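Long-range contact in beta-1,4-galactanase (Thielavia heterothallica, PDB 1HJS), which hydrolyses the beta-1,4-galactosidic linkages of type I arabinogalactans, acting as a family 53 glycoside hydrolase: residues A[214-218]-A[257-261]. Numbering follows the deposited sequence.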
ATOM      1  N   TYR A 214      -3.735   9.944  -4.434  1.00 11.20           N
ATOM      2  CA  TYR A 214      -4.309  10.860  -3.455  1.00 11.98           C
ATOM      3  C   TYR A 214      -4.784  12.122  -4.177  1.00 12.40           C
ATOM      4  O   TYR A 214      -4.161  12.567  -5.146  1.00 12.72           O
ATOM      5  CB  TYR A 214      -3.261  11.221  -2.404  1.00 11.61           C
ATOM      6  CG  TYR A 214      -2.936  10.097  -1.444  1.00 11.76           C
ATOM      7  CD1 TYR A 214      -3.831   9.732  -0.439  1.00 11.36           C
ATOM      8  CD2 TYR A 214      -1.726   9.407  -1.532  1.00 12.05           C
ATOM      9  CE1 TYR A 214      -3.528   8.711   0.459  1.00 12.25           C
ATOM     10  CE2 TYR A 214      -1.414   8.380  -0.634  1.00 12.19           C
ATOM     11  CZ  TYR A 214      -2.319   8.043   0.357  1.00 11.78           C
ATOM     12  OH  TYR A 214      -2.017   7.052   1.267  1.00 12.63           O
ATOM     13  N   PRO A 215      -5.887  12.718  -3.710  1.00 12.60           N
ATOM     14  CA  PRO A 215      -6.410  13.926  -4.353  1.00 12.72           C
ATOM     15  C   PRO A 215      -5.914  15.253  -3.791  1.00 13.55           C
ATOM     16  O   PRO A 215      -6.180  16.302  -4.375  1.00 14.26           O
ATOM     17  CB  PRO A 215      -7.909  13.772  -4.157  1.00 12.86           C
ATOM     18  CG  PRO A 215      -7.969  13.242  -2.732  1.00 12.58           C
ATOM     19  CD  PRO A 215      -6.855  12.184  -2.728  1.00 12.82           C
ATOM     20  N   PHE A 216      -5.187  15.217  -2.681  1.00 13.43           N
ATOM     21  CA  PHE A 216      -4.749  16.450  -2.037  1.00 14.22           C
ATOM     22  C   PHE A 216      -3.268  16.818  -2.025  1.00 14.57           C
ATOM     23  O   PHE A 216      -2.830  17.563  -1.148  1.00 15.23           O
ATOM     24  CB  PHE A 216      -5.284  16.476  -0.602  1.00 13.27           C
ATOM     25  CG  PHE A 216      -5.233  15.144   0.086  1.00 13.40           C
ATOM     26  CD1 PHE A 216      -4.027  14.465   0.237  1.00 13.59           C
ATOM     27  CD2 PHE A 216      -6.392  14.564   0.585  1.00 13.44           C
ATOM     28  CE1 PHE A 216      -3.976  13.220   0.879  1.00 13.77           C
ATOM     29  CE2 PHE A 216      -6.351  13.319   1.228  1.00 13.97           C
ATOM     30  CZ  PHE A 216      -5.140  12.651   1.374  1.00 13.33           C
ATOM     31  N   TYR A 217      -2.504  16.322  -2.989  1.00 15.02           N
ATOM     32  CA  TYR A 217      -1.080  16.644  -3.063  1.00 15.52           C
ATOM     33  C   TYR A 217      -0.742  17.306  -4.393  1.00 16.33           C
ATOM     34  O   TYR A 217       0.421  17.612  -4.666  1.00 16.20           O
ATOM     35  CB  TYR A 217      -0.231  15.384  -2.895  1.00 15.80           C
ATOM     36  CG  TYR A 217      -0.290  14.789  -1.508  1.00 16.12           C
ATOM     37  CD1 TYR A 217       0.003  15.566  -0.384  1.00 16.67           C
ATOM     38  CD2 TYR A 217      -0.635  13.452  -1.312  1.00 16.45           C
ATOM     39  CE1 TYR A 217      -0.048  15.027   0.897  1.00 17.03           C
ATOM     40  CE2 TYR A 217      -0.690  12.902  -0.033  1.00 16.30           C
ATOM     41  CZ  TYR A 217      -0.396  13.693   1.066  1.00 16.80           C
ATOM     42  OH  TYR A 217      -0.449  13.155   2.328  1.00 16.76           O
ATOM     43  N   SER A 218      -1.768  17.526  -5.212  1.00 16.29           N
ATOM     44  CA  SER A 218      -1.602  18.135  -6.528  1.00 16.98           C
ATOM     45  C   SER A 218      -2.911  18.073  -7.297  1.00 16.91           C
ATOM     46  O   SER A 218      -3.582  17.043  -7.312  1.00 16.74           O
ATOM     47  CB  SER A 218      -0.521  17.400  -7.327  1.00 17.11           C
ATOM     48  OG  SER A 218      -0.554  17.780  -8.697  1.00 18.24           O
ATOM     49  N   TYR A 257      -3.156  22.207  -1.447  1.00 22.14           N
ATOM     50  CA  TYR A 257      -3.237  22.215  -2.904  1.00 22.10           C
ATOM     51  C   TYR A 257      -4.689  22.208  -3.351  1.00 21.63           C
ATOM     52  O   TYR A 257      -5.569  21.739  -2.630  1.00 21.19           O
ATOM     53  CB  TYR A 257      -2.545  20.988  -3.503  1.00 22.97           C
ATOM     54  CG  TYR A 257      -1.096  20.831  -3.118  1.00 24.22           C
ATOM     55  CD1 TYR A 257      -0.733  20.142  -1.963  1.00 24.87           C
ATOM     56  CD2 TYR A 257      -0.081  21.382  -3.905  1.00 24.91           C
ATOM     57  CE1 TYR A 257       0.606  20.002  -1.597  1.00 25.50           C
ATOM     58  CE2 TYR A 257       1.257  21.251  -3.546  1.00 25.70           C
ATOM     59  CZ  TYR A 257       1.593  20.561  -2.392  1.00 25.79           C
ATOM     60  OH  TYR A 257       2.913  20.439  -2.023  1.00 26.49           O
ATOM     61  N   SER A 258      -4.940  22.738  -4.543  1.00 21.05           N
ATOM     62  CA  SER A 258      -6.290  22.751  -5.088  1.00 20.36           C
ATOM     63  C   SER A 258      -6.602  21.310  -5.483  1.00 19.40           C
ATOM     64  O   SER A 258      -5.713  20.575  -5.912  1.00 18.23           O
ATOM     65  CB  SER A 258      -6.355  23.662  -6.318  1.00 21.56           C
ATOM     66  OG  SER A 258      -5.916  24.974  -6.000  1.00 22.38           O
ATOM     67  N   PHE A 259      -7.854  20.900  -5.326  1.00 19.44           N
ATOM     68  CA  PHE A 259      -8.241  19.541  -5.678  1.00 19.31           C
ATOM     69  C   PHE A 259      -8.380  19.373  -7.187  1.00 19.26           C
ATOM     70  O   PHE A 259      -8.617  20.343  -7.907  1.00 18.58           O
ATOM     71  CB  PHE A 259      -9.552  19.170  -4.978  1.00 19.68           C
ATOM     72  CG  PHE A 259      -9.357  18.603  -3.599  1.00 20.24           C
ATOM     73  CD1 PHE A 259      -8.654  19.313  -2.631  1.00 20.66           C
ATOM     74  CD2 PHE A 259      -9.858  17.346  -3.275  1.00 19.78           C
ATOM     75  CE1 PHE A 259      -8.448  18.774  -1.358  1.00 20.58           C
ATOM     76  CE2 PHE A 259      -9.658  16.804  -2.010  1.00 20.32           C
ATOM     77  CZ  PHE A 259      -8.952  17.517  -1.050  1.00 20.22           C
ATOM     78  N   PRO A 260      -8.216  18.136  -7.687  1.00 18.96           N
ATOM     79  CA  PRO A 260      -8.332  17.870  -9.124  1.00 19.12           C
ATOM     80  C   PRO A 260      -9.698  18.308  -9.639  1.00 19.40           C
ATOM     81  O   PRO A 260     -10.710  18.166  -8.948  1.00 18.64           O
ATOM     82  CB  PRO A 260      -8.127  16.361  -9.215  1.00 18.80           C
ATOM     83  CG  PRO A 260      -7.205  16.081  -8.066  1.00 19.04           C
ATOM     84  CD  PRO A 260      -7.814  16.917  -6.962  1.00 19.05           C
ATOM     85  N   SER A 261      -9.723  18.833 -10.860  1.00 19.92           N
ATOM     86  CA  SER A 261     -10.959  19.322 -11.456  1.00 20.30           C
ATOM     87  C   SER A 261     -12.134  18.346 -11.476  1.00 20.36           C
ATOM     88  O   SER A 261     -13.266  18.752 -11.215  1.00 19.97           O
ATOM     89  CB  SER A 261     -10.692  19.824 -12.881  1.00 21.25           C
ATOM     90  OG  SER A 261     -10.236  18.776 -13.716  1.00 22.88           O
TER
HETATM   91  O   HOH W   1      -4.403  18.357  -4.611  1.00 10.32           O
HETATM   92  O   HOH W   2      -4.596  19.973  -0.582  1.00 13.91           O
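Tyr257 lays one face of its ring against the Tyr217 carbonyl, whose O stands 3.6 Å from the ring plane, over its centre. The side chain gets there with CG anti to its own carbonyl carbon (chi1 -57°), which brings CD1 to 3.4 Å from Phe216 O while CB sits against Ser218 N. Farther along, Phe259 runs side by side with Pro215, both pointing the same way: Pro215 CG touches CE2 of the Phe259 ring at 4.0 Å, and Pro215 O lies over one face of that ring, toward its rim. The tip of the same ring, CZ, reaches Phe216 CB at 3.8 Å and meets the Phe216 ring at its edge. Trp248 and Phe268 also pack against Phe259, which is buried. Pro260 closes the row, its CD pressed to 3.1 Å from Pro215 O.

No direct hydrogen bond joins the two segments; ordered water does the polar work. One water donates to Pro215 O (2.7 Å) and to Ser258 O and accepts from Ser218 N; a second accepts from Tyr257 N (2.8 Å) and donates to Phe216 O.

The contact thus ties the loop after strand 208-212 to the one after strand 240-245 in the (β/α)8 barrel. The first loop starts close to the catalytic centre, where Tyr214 OH hydrogen-bonds Glu245, the assigned nucleophile. Apolar packing at Phe259 and Pro215 is combined with ring and proline carbons set against backbone carbonyls, so the polar link between the loops probably depends on the two waters, which serve five backbone groups, while the buried Phe259-Pro215 packing sets the side-chain fit.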